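Local atomic coordinates of oxidoreductase (Azotobacter vinelandii, PDB entry 7D5M), a protein that binds NAD+ and, as a homologue of inositol dehydrogenase in the Gfo/Idh/MocA family, probably catalyses the NAD-dependent oxidation of an inositol or related polyol. Residues 151-156 with 215-220; 210-215 with 363-368; 246-251 with 370-375. One frame throughout, in Å; residues are numbered along the deposited sequence.

How the contacts relate
All three contacts lie in the C-terminal alpha/beta domain and concern helices packed on its mixed sheet. Contacts 1 and 2 share helix 202-217: its C-terminal end meets helix 148-158 in contact 1, its second half meets helix 363-381 in contact 2, and Glu215, within both ranges, makes its contact in contact 2. Contact 3 takes helix 363-381 on to strand 243-250 and touches contact 2 through Leu211 CD2, 3.5 Å from Trp372 CG. Contacts 1 and 2 are partly buried and each is bridged by a water between polar groups, whereas contact 3 is wholly buried and rests on a Met-aromatic contact and threonine packing round one indole.

Contact 1: residues 151-156 with 215-220; sequences EQARAM and EVMLPE
In the C-terminal alpha/beta domain, helix 148-158 packs at close quarters against the C-terminal end of helix 202-217, where Ala153 and Arg154 meet Val216 and Met217. The backbones practically touch here: Arg154 CA and Met217 CA are 4.0 Å apart. Beside this point Ala153 CB rests 3.6 Å from Met217 CE and also touches SD. Extended beyond CG, the Met217 chain lays CG, SD and CE along the alanine methyl; Ile150 and Ile157 of helix 148-158 pack on the same methionine.

Arg154 works differently, through its aliphatic part. With CG anti to the backbone N (chi1 -178°), its CB, CG and CD pass over the carbonyl oxygen of Val216, CG at 3.3 Å from Val216 O. The chain then bends at chi3 and carries the guanidinium away to Glu151, one turn back on its own helix. There the grip is side-on: NE reaches Glu151 OE1 and NH2 reaches Glu151 OE2 at 2.8 Å, both acceptors close to the guanidinium plane and met on their syn sides. The carboxylate is tilted, the nitrogens lying 34° and 25° out of its plane.

Leu218 is where the chain leaves helical geometry, and close by a water links the backbones, donating to Arg154 O and to Met217 O, each 2.7 Å from the water oxygen. The contact thus pairs an apolar side with a hydrated one: the water serves a carbonyl at the end of helix 202-217 and one within helix 148-158, while the intrahelical salt bridge holds the arginine head, probably steadying the methylenes that lie over Val216 O.

Contact 2: residues 210-215 with 363-368; sequences PLYLSE and IHAGVE
Tyr212 has CG anti to its backbone N (chi1 -179°), which swings the phenol across to Ala365, while Glu215, with CG anti to its carbonyl carbon (chi1 -66°) and an extended chain beyond, reaches out to Glu368. These pairs join two helices of the C-terminal alpha/beta domain, 202-217 and the N-terminal part of 363-381. The helices keep their distance: the closest alpha carbons, Tyr212 CA and Ala365 CA, are 7.3 Å apart, and side chains and a water bridge the interval.

The apolar part is one methyl against one ring. Ala365 CB comes obliquely to the side of the phenol that carries CD1 and CE1, and lies 3.5 Å from Tyr212 CE1. Tyr142 stacks on the same ring, and the Tyr212 side chain is about 10 Å from the bound NAD.

One turn further along both helices, the carboxylate of Glu215 lies against the CB of Glu368, with Glu215 OE1 3.9 Å from Glu368 CB. The two side chains cross at about a right angle, and their carboxylate planes are 49° apart. The acids do not touch at their charged ends, Glu215 OE2 and Glu368 OE1 being 5.2 Å apart. The carboxylate of Glu368 forms a salt bridge with Arg371, which probably eases the nearness of like charges.

Within helix 202-217, Leu211 O accepts both Glu215 N and the hydroxyl of Ser214, whose OG lies in the carbonyl plane on a lone pair. Between the helices a water donates to Glu215 OE1 at 3.0 Å and to Ala365 O at 2.8 Å.

Contact 3: residues 246-251 with 370-375; sequences TLMEYE and VRWVER
Trp372 reaches from helix 363-381 to Thr246 and Met248 on strand 243-250. Its CB leaves the helix with CG anti to the backbone N (chi1 -178°), which carries the indole across towards the sheet. At the base of the ring, CG packs against a methyl of Leu211 on helix 202-217. CD1 then comes within 4.0 Å of Met248 SD, and NE1 meets that sulfur more closely, at 3.4 Å. The N-H makes a weak, bent hydrogen bond to the sulfur, with an angle of 149° at the hydrogen. Because SD lies near the plane of the indole, 81° off the normal of the five-membered ring, the approach is at the edge: a Met-aromatic contact in which sulfur meets the pyrrole N-H.

Further along the ring the partner is Thr246. Its CG2 touches NE1 and CE2, while CZ2 of the indole lies 3.6 Å from Thr246 OG1 and nearly as close to Thr246 CB. At the far end, CH2 is 4.0 Å from the same hydroxyl oxygen. Thr246 thus crosses the indole obliquely, from NE1 to the corner formed by CZ2 and CH2.

A leucine at Trp372 would probably leave a gap beside Thr246 and deprive Met248 SD of its N-H donor.

All three residues are buried. Leu203 and Leu211 of helix 202-217 also pack on the indole, Tyr389, the last modelled residue, touches it from a loop, and Ile223 and Leu226 of strand 223-231 and Met170 of strand 165-173 pack round Met248, so the tryptophan fills the layer between helices 363-381 and 202-217 and the mixed sheet.

Contact 1: residues 151-156 with 215-220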
loop_
_atom_site.group_PDB
_atom_site.type_symbol
_atom_site.label_atom_id
_atom_site.label_comp_id
_atom_site.label_asym_id
_atom_site.label_seq_id
_atom_site.Cartn_x
_atom_site.Cartn_y
_atom_site.Cartn_z
ATOM N N GLU A 151 14.790 13.457 11.220
ATOM C CA GLU A 151 14.775 14.592 12.175
ATOM C C GLU A 151 13.358 14.757 12.744
ATOM O O GLU A 151 13.236 15.029 13.951
ATOM C CB GLU A 151 15.281 15.867 11.509
ATOM C CG GLU A 151 14.940 17.128 12.269
ATOM C CD GLU A 151 15.538 17.251 13.658
ATOM O OE1 GLU A 151 16.505 16.526 13.968
ATOM O OE2 GLU A 151 15.050 18.104 14.418
ATOM N N GLN A 152 12.318 14.600 11.920
ATOM C CA GLN A 152 10.916 14.660 12.409
ATOM C C GLN A 152 10.732 13.603 13.508
ATOM O O GLN A 152 10.138 13.920 14.562
ATOM C CB GLN A 152 9.908 14.435 11.278
ATOM C CG GLN A 152 8.467 14.306 11.765
ATOM C CD GLN A 152 7.912 15.593 12.327
ATOM O OE1 GLN A 152 8.415 16.681 12.046
ATOM N NE2 GLN A 152 6.839 15.487 13.103
ATOM N N ALA A 153 11.157 12.366 13.252
ATOM C CA ALA A 153 11.022 11.247 14.212
ATOM C C ALA A 153 11.788 11.589 15.498
ATOM O O ALA A 153 11.230 11.412 16.593
ATOM C CB ALA A 153 11.507 9.963 13.582
ATOM N N ARG A 154 13.024 12.073 15.379
ATOM C CA ARG A 154 13.835 12.462 16.561
ATOM C C ARG A 154 13.037 13.451 17.410
ATOM O O ARG A 154 12.962 13.267 18.637
ATOM C CB ARG A 154 15.155 13.116 16.151
ATOM C CG ARG A 154 16.033 13.492 17.337
ATOM C CD ARG A 154 17.053 14.548 16.990
ATOM N NE ARG A 154 16.377 15.813 16.710
ATOM C CZ ARG A 154 15.785 16.597 17.614
ATOM N NH1 ARG A 154 15.767 16.278 18.901
ATOM N NH2 ARG A 154 15.206 17.713 17.216
ATOM N N ALA A 155 12.504 14.491 16.774
ATOM C CA ALA A 155 11.825 15.617 17.452
ATOM C C ALA A 155 10.546 15.109 18.118
ATOM O O ALA A 155 10.242 15.547 19.246
ATOM C CB ALA A 155 11.548 16.725 16.472
ATOM N N MET A 156 9.804 14.220 17.443
ATOM C CA MET A 156 8.535 13.683 18.001
ATOM C C MET A 156 8.846 12.881 19.267
ATOM O O MET A 156 8.112 13.014 20.266
ATOM C CB MET A 156 7.820 12.792 16.981
ATOM C CG MET A 156 7.256 13.565 15.819
ATOM S SD MET A 156 6.752 12.428 14.524
ATOM C CE MET A 156 5.259 11.744 15.245
ATOM N N GLU A 215 20.092 5.715 16.580
ATOM C CA GLU A 215 20.963 6.592 17.416
ATOM C C GLU A 215 20.598 8.062 17.183
ATOM O O GLU A 215 20.644 8.848 18.141
ATOM C CB GLU A 215 22.439 6.321 17.130
ATOM C CG GLU A 215 22.853 4.928 17.551
ATOM C CD GLU A 215 24.316 4.587 17.346
ATOM O OE1 GLU A 215 25.104 5.502 17.030
ATOM O OE2 GLU A 215 24.660 3.389 17.522
ATOM N N VAL A 216 20.222 8.433 15.964
ATOM C CA VAL A 216 19.726 9.812 15.691
ATOM C C VAL A 216 18.405 10.017 16.441
ATOM O O VAL A 216 18.227 11.093 17.035
ATOM C CB VAL A 216 19.567 10.090 14.183
ATOM C CG1 VAL A 216 18.989 11.476 13.931
ATOM C CG2 VAL A 216 20.888 9.919 13.450
ATOM N N MET A 217 17.494 9.045 16.390
ATOM C CA MET A 217 16.119 9.190 16.936
ATOM C C MET A 217 16.121 9.112 18.468
ATOM O O MET A 217 15.268 9.778 19.080
ATOM C CB MET A 217 15.204 8.097 16.380
ATOM C CG MET A 217 14.949 8.225 14.910
ATOM S SD MET A 217 13.747 6.986 14.358
ATOM C CE MET A 217 13.739 7.314 12.595
ATOM N N LEU A 218 17.045 8.338 19.043
ATOM C CA LEU A 218 17.112 8.004 20.494
ATOM C C LEU A 218 18.534 8.258 20.977
ATOM O O LEU A 218 19.264 7.328 21.325
ATOM C CB LEU A 218 16.691 6.542 20.688
ATOM C CG LEU A 218 15.267 6.215 20.237
ATOM C CD1 LEU A 218 15.140 4.757 19.826
ATOM C CD2 LEU A 218 14.247 6.544 21.319
ATOM N N PRO A 219 18.983 9.534 20.947
ATOM C CA PRO A 219 20.383 9.862 21.207
ATOM C C PRO A 219 20.864 9.506 22.623
ATOM O O PRO A 219 22.064 9.299 22.780
ATOM C CB PRO A 219 20.441 11.383 20.962
ATOM C CG PRO A 219 19.024 11.848 21.196
ATOM C CD PRO A 219 18.168 10.723 20.649
ATOM N N GLU A 220 19.951 9.448 23.599
ATOM C CA GLU A 220 20.284 9.191 25.030
ATOM C C GLU A 220 20.209 7.695 25.328
ATOM O O GLU A 220 20.610 7.298 26.431
ATOM C CB GLU A 220 19.354 9.951 25.981
ATOM C CG GLU A 220 19.464 11.464 25.879
ATOM C CD GLU A 220 20.853 11.996 25.562
ATOM O OE1 GLU A 220 21.824 11.573 26.232
ATOM O OE2 GLU A 220 20.964 12.822 24.633
HETATM O O HOH W 1 14.732 12.083 20.348
#

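Contact 2: residues 210-215 with 363-368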
loop_
_atom_site.group_PDB
_atom_site.type_symbol
_atom_site.label_atom_id
_atom_site.label_comp_id
_atom_site.label_asym_id
_atom_site.label_seq_id
_atom_site.Cartn_x
_atom_site.Cartn_y
_atom_site.Cartn_z
ATOM N N PRO A 210 20.276 1.140 9.759
ATOM C CA PRO A 210 19.133 1.433 10.624
ATOM C C PRO A 210 19.553 1.577 12.097
ATOM O O PRO A 210 18.891 2.287 12.824
ATOM C CB PRO A 210 18.169 0.262 10.379
ATOM C CG PRO A 210 19.055 -0.859 9.857
ATOM C CD PRO A 210 20.152 -0.157 9.078
ATOM N N LEU A 211 20.653 0.936 12.506
ATOM C CA LEU A 211 21.227 1.153 13.866
ATOM C C LEU A 211 21.541 2.644 14.031
ATOM O O LEU A 211 21.112 3.249 15.031
ATOM C CB LEU A 211 22.490 0.313 14.071
ATOM C CG LEU A 211 23.102 0.455 15.464
ATOM C CD1 LEU A 211 22.344 -0.397 16.464
ATOM C CD2 LEU A 211 24.575 0.101 15.449
ATOM N N TYR A 212 22.223 3.239 13.061
ATOM C CA TYR A 212 22.555 4.680 13.133
ATOM C C TYR A 212 21.264 5.513 13.152
ATOM O O TYR A 212 21.173 6.458 13.945
ATOM C CB TYR A 212 23.495 5.149 12.022
ATOM C CG TYR A 212 23.775 6.617 12.198
ATOM C CD1 TYR A 212 24.492 7.058 13.302
ATOM C CD2 TYR A 212 23.264 7.568 11.326
ATOM C CE1 TYR A 212 24.707 8.407 13.526
ATOM C CE2 TYR A 212 23.473 8.923 11.539
ATOM C CZ TYR A 212 24.204 9.343 12.638
ATOM O OH TYR A 212 24.444 10.669 12.863
ATOM N N LEU A 213 20.261 5.167 12.340
ATOM C CA LEU A 213 18.964 5.886 12.399
ATOM C C LEU A 213 18.423 5.840 13.833
ATOM O O LEU A 213 17.943 6.870 14.294
ATOM C CB LEU A 213 17.969 5.293 11.400
ATOM C CG LEU A 213 18.384 5.392 9.935
ATOM C CD1 LEU A 213 17.301 4.813 9.046
ATOM C CD2 LEU A 213 18.691 6.833 9.531
ATOM N N SER A 214 18.508 4.706 14.533
ATOM C CA SER A 214 17.991 4.613 15.925
ATOM C C SER A 214 18.797 5.539 16.843
ATOM O O SER A 214 18.202 6.103 17.775
ATOM C CB SER A 214 17.973 3.205 16.447
ATOM O OG SER A 214 19.280 2.791 16.809
ATOM N N GLU A 215 20.092 5.715 16.580
ATOM C CA GLU A 215 20.963 6.592 17.416
ATOM C C GLU A 215 20.598 8.062 17.183
ATOM O O GLU A 215 20.644 8.848 18.141
ATOM C CB GLU A 215 22.439 6.321 17.130
ATOM C CG GLU A 215 22.853 4.928 17.551
ATOM C CD GLU A 215 24.316 4.587 17.346
ATOM O OE1 GLU A 215 25.104 5.502 17.030
ATOM O OE2 GLU A 215 24.660 3.389 17.522
ATOM N N ILE A 363 32.796 11.185 13.482
ATOM C CA ILE A 363 33.796 10.192 13.949
ATOM C C ILE A 363 33.152 9.309 15.027
ATOM O O ILE A 363 33.389 8.090 15.024
ATOM C CB ILE A 363 35.071 10.911 14.438
ATOM C CG1 ILE A 363 36.196 9.918 14.736
ATOM C CG2 ILE A 363 34.780 11.804 15.637
ATOM C CD1 ILE A 363 36.678 9.139 13.527
ATOM N N HIS A 364 32.363 9.898 15.925
ATOM C CA HIS A 364 31.751 9.191 17.083
ATOM C C HIS A 364 30.733 8.166 16.573
ATOM O O HIS A 364 30.709 7.047 17.094
ATOM C CB HIS A 364 31.125 10.188 18.064
ATOM C CG HIS A 364 32.077 11.235 18.524
ATOM N ND1 HIS A 364 33.132 10.944 19.353
ATOM C CD2 HIS A 364 32.139 12.562 18.270
ATOM C CE1 HIS A 364 33.805 12.054 19.600
ATOM N NE2 HIS A 364 33.223 13.056 18.940
ATOM N N ALA A 365 29.938 8.521 15.565
ATOM C CA ALA A 365 28.976 7.579 14.943
ATOM C C ALA A 365 29.752 6.414 14.322
ATOM O O ALA A 365 29.318 5.250 14.477
ATOM C CB ALA A 365 28.140 8.288 13.917
ATOM N N GLY A 366 30.855 6.716 13.632
ATOM C CA GLY A 366 31.715 5.706 12.999
ATOM C C GLY A 366 32.243 4.724 14.032
ATOM O O GLY A 366 32.172 3.504 13.783
ATOM N N VAL A 367 32.718 5.224 15.177
ATOM C CA VAL A 367 33.241 4.352 16.270
ATOM C C VAL A 367 32.128 3.416 16.754
ATOM O O VAL A 367 32.401 2.211 16.910
ATOM C CB VAL A 367 33.842 5.169 17.429
ATOM C CG1 VAL A 367 34.173 4.285 18.623
ATOM C CG2 VAL A 367 35.070 5.937 16.973
ATOM N N GLU A 368 30.921 3.936 16.986
ATOM C CA GLU A 368 29.785 3.132 17.517
ATOM C C GLU A 368 29.410 2.020 16.527
ATOM O O GLU A 368 29.128 0.912 16.998
ATOM C CB GLU A 368 28.582 4.019 17.835
ATOM C CG GLU A 368 28.786 4.850 19.078
ATOM C CD GLU A 368 29.376 4.055 20.234
ATOM O OE1 GLU A 368 28.758 3.019 20.623
ATOM O OE2 GLU A 368 30.480 4.436 20.709
HETATM O O HOH W 2 26.586 4.493 14.630
#

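Contact 3: residues 246-251 with 370-375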
loop_
_atom_site.group_PDB
_atom_site.type_symbol
_atom_site.label_atom_id
_atom_site.label_comp_id
_atom_site.label_asym_id
_atom_site.label_seq_id
_atom_site.Cartn_x
_atom_site.Cartn_y
_atom_site.Cartn_z
ATOM N N THR A 246 20.107 -9.586 15.688
ATOM C CA THR A 246 20.692 -8.953 16.887
ATOM C C THR A 246 19.565 -8.525 17.816
ATOM O O THR A 246 18.742 -7.684 17.422
ATOM C CB THR A 246 21.604 -7.779 16.542
ATOM O OG1 THR A 246 22.545 -8.254 15.584
ATOM C CG2 THR A 246 22.291 -7.238 17.779
ATOM N N LEU A 247 19.535 -9.095 19.012
ATOM C CA LEU A 247 18.585 -8.694 20.064
ATOM C C LEU A 247 19.357 -7.921 21.136
ATOM O O LEU A 247 20.463 -8.369 21.555
ATOM C CB LEU A 247 17.896 -9.939 20.621
ATOM C CG LEU A 247 16.767 -9.663 21.607
ATOM C CD1 LEU A 247 15.617 -8.921 20.941
ATOM C CD2 LEU A 247 16.266 -10.965 22.210
ATOM N N MET A 248 18.822 -6.774 21.530
ATOM C CA MET A 248 19.505 -5.851 22.464
ATOM C C MET A 248 18.571 -5.469 23.608
ATOM O O MET A 248 17.358 -5.282 23.378
ATOM C CB MET A 248 19.940 -4.592 21.712
ATOM C CG MET A 248 20.649 -4.912 20.423
ATOM S SD MET A 248 21.416 -3.464 19.701
ATOM C CE MET A 248 19.992 -2.531 19.165
ATOM N N GLU A 249 19.136 -5.357 24.804
ATOM C CA GLU A 249 18.486 -4.700 25.958
ATOM C C GLU A 249 19.135 -3.334 26.125
ATOM O O GLU A 249 20.367 -3.290 26.258
ATOM C CB GLU A 249 18.673 -5.497 27.247
ATOM C CG GLU A 249 18.376 -6.975 27.114
ATOM C CD GLU A 249 18.593 -7.751 28.405
ATOM O OE1 GLU A 249 19.163 -7.162 29.350
ATOM O OE2 GLU A 249 18.194 -8.944 28.466
ATOM N N TYR A 250 18.340 -2.275 26.085
ATOM C CA TYR A 250 18.789 -0.903 26.411
ATOM C C TYR A 250 18.745 -0.709 27.927
ATOM O O TYR A 250 17.933 -1.375 28.603
ATOM C CB TYR A 250 17.906 0.134 25.727
ATOM C CG TYR A 250 17.947 0.102 24.223
ATOM C CD1 TYR A 250 18.984 0.695 23.526
ATOM C CD2 TYR A 250 16.943 -0.506 23.488
ATOM C CE1 TYR A 250 19.032 0.680 22.145
ATOM C CE2 TYR A 250 16.974 -0.524 22.103
ATOM C CZ TYR A 250 18.020 0.075 21.428
ATOM O OH TYR A 250 18.085 0.080 20.061
ATOM N N GLU A 251 19.582 0.197 28.443
ATOM C CA GLU A 251 19.447 0.706 29.833
ATOM C C GLU A 251 18.028 1.259 29.965
ATOM O O GLU A 251 17.618 2.029 29.076
ATOM C CB GLU A 251 20.485 1.787 30.151
ATOM C CG GLU A 251 21.920 1.290 30.185
ATOM C CD GLU A 251 22.291 0.375 31.342
ATOM O OE1 GLU A 251 21.487 0.247 32.294
ATOM O OE2 GLU A 251 23.388 -0.221 31.279
ATOM N N VAL A 370 31.385 0.436 14.476
ATOM C CA VAL A 370 32.445 -0.602 14.587
ATOM C C VAL A 370 32.236 -1.369 15.896
ATOM O O VAL A 370 32.323 -2.598 15.866
ATOM C CB VAL A 370 33.844 0.024 14.497
ATOM C CG1 VAL A 370 34.951 -0.991 14.769
ATOM C CG2 VAL A 370 34.025 0.702 13.160
ATOM N N ARG A 371 31.987 -0.669 16.999
ATOM C CA ARG A 371 31.726 -1.302 18.317
ATOM C C ARG A 371 30.593 -2.318 18.165
ATOM O O ARG A 371 30.739 -3.468 18.622
ATOM C CB ARG A 371 31.322 -0.282 19.380
ATOM C CG ARG A 371 31.179 -0.897 20.766
ATOM C CD ARG A 371 30.538 0.031 21.774
ATOM N NE ARG A 371 31.066 1.387 21.691
ATOM C CZ ARG A 371 32.240 1.771 22.158
ATOM N NH1 ARG A 371 33.044 0.905 22.751
ATOM N NH2 ARG A 371 32.617 3.025 22.014
ATOM N N TRP A 372 29.478 -1.904 17.576
ATOM C CA TRP A 372 28.274 -2.770 17.501
ATOM C C TRP A 372 28.599 -4.041 16.715
ATOM O O TRP A 372 28.288 -5.131 17.204
ATOM C CB TRP A 372 27.095 -2.018 16.892
ATOM C CG TRP A 372 25.823 -2.812 16.822
ATOM C CD1 TRP A 372 24.894 -2.977 17.807
ATOM C CD2 TRP A 372 25.292 -3.465 15.658
ATOM N NE1 TRP A 372 23.838 -3.720 17.347
ATOM C CE2 TRP A 372 24.057 -4.041 16.034
ATOM C CE3 TRP A 372 25.743 -3.636 14.346
ATOM C CZ2 TRP A 372 23.261 -4.744 15.129
ATOM C CZ3 TRP A 372 24.965 -4.347 13.457
ATOM C CH2 TRP A 372 23.740 -4.899 13.852
ATOM N N VAL A 373 29.209 -3.909 15.539
ATOM C CA VAL A 373 29.563 -5.080 14.691
ATOM C C VAL A 373 30.472 -5.998 15.512
ATOM O O VAL A 373 30.259 -7.217 15.490
ATOM C CB VAL A 373 30.215 -4.657 13.364
ATOM C CG1 VAL A 373 30.844 -5.844 12.640
ATOM C CG2 VAL A 373 29.208 -3.951 12.474
ATOM N N GLU A 374 31.464 -5.436 16.207
ATOM C CA GLU A 374 32.468 -6.259 16.930
ATOM C C GLU A 374 31.763 -7.072 18.024
ATOM O O GLU A 374 32.051 -8.284 18.126
ATOM C CB GLU A 374 33.594 -5.377 17.465
ATOM C CG GLU A 374 34.738 -6.159 18.071
ATOM C CD GLU A 374 36.024 -5.363 18.192
ATOM O OE1 GLU A 374 36.494 -5.193 19.328
ATOM O OE2 GLU A 374 36.540 -4.905 17.155
ATOM N N ARG A 375 30.875 -6.448 18.801
ATOM C CA ARG A 375 30.114 -7.119 19.889
ATOM C C ARG A 375 29.215 -8.205 19.291
ATOM O O ARG A 375 29.148 -9.297 19.886
ATOM C CB ARG A 375 29.289 -6.124 20.708
ATOM C CG ARG A 375 30.132 -5.244 21.613
ATOM C CD ARG A 375 30.662 -5.967 22.843
ATOM N NE ARG A 375 31.606 -5.072 23.491
ATOM C CZ ARG A 375 32.900 -4.968 23.175
ATOM N NH1 ARG A 375 33.432 -5.743 22.243
ATOM N NH2 ARG A 375 33.671 -4.097 23.807
#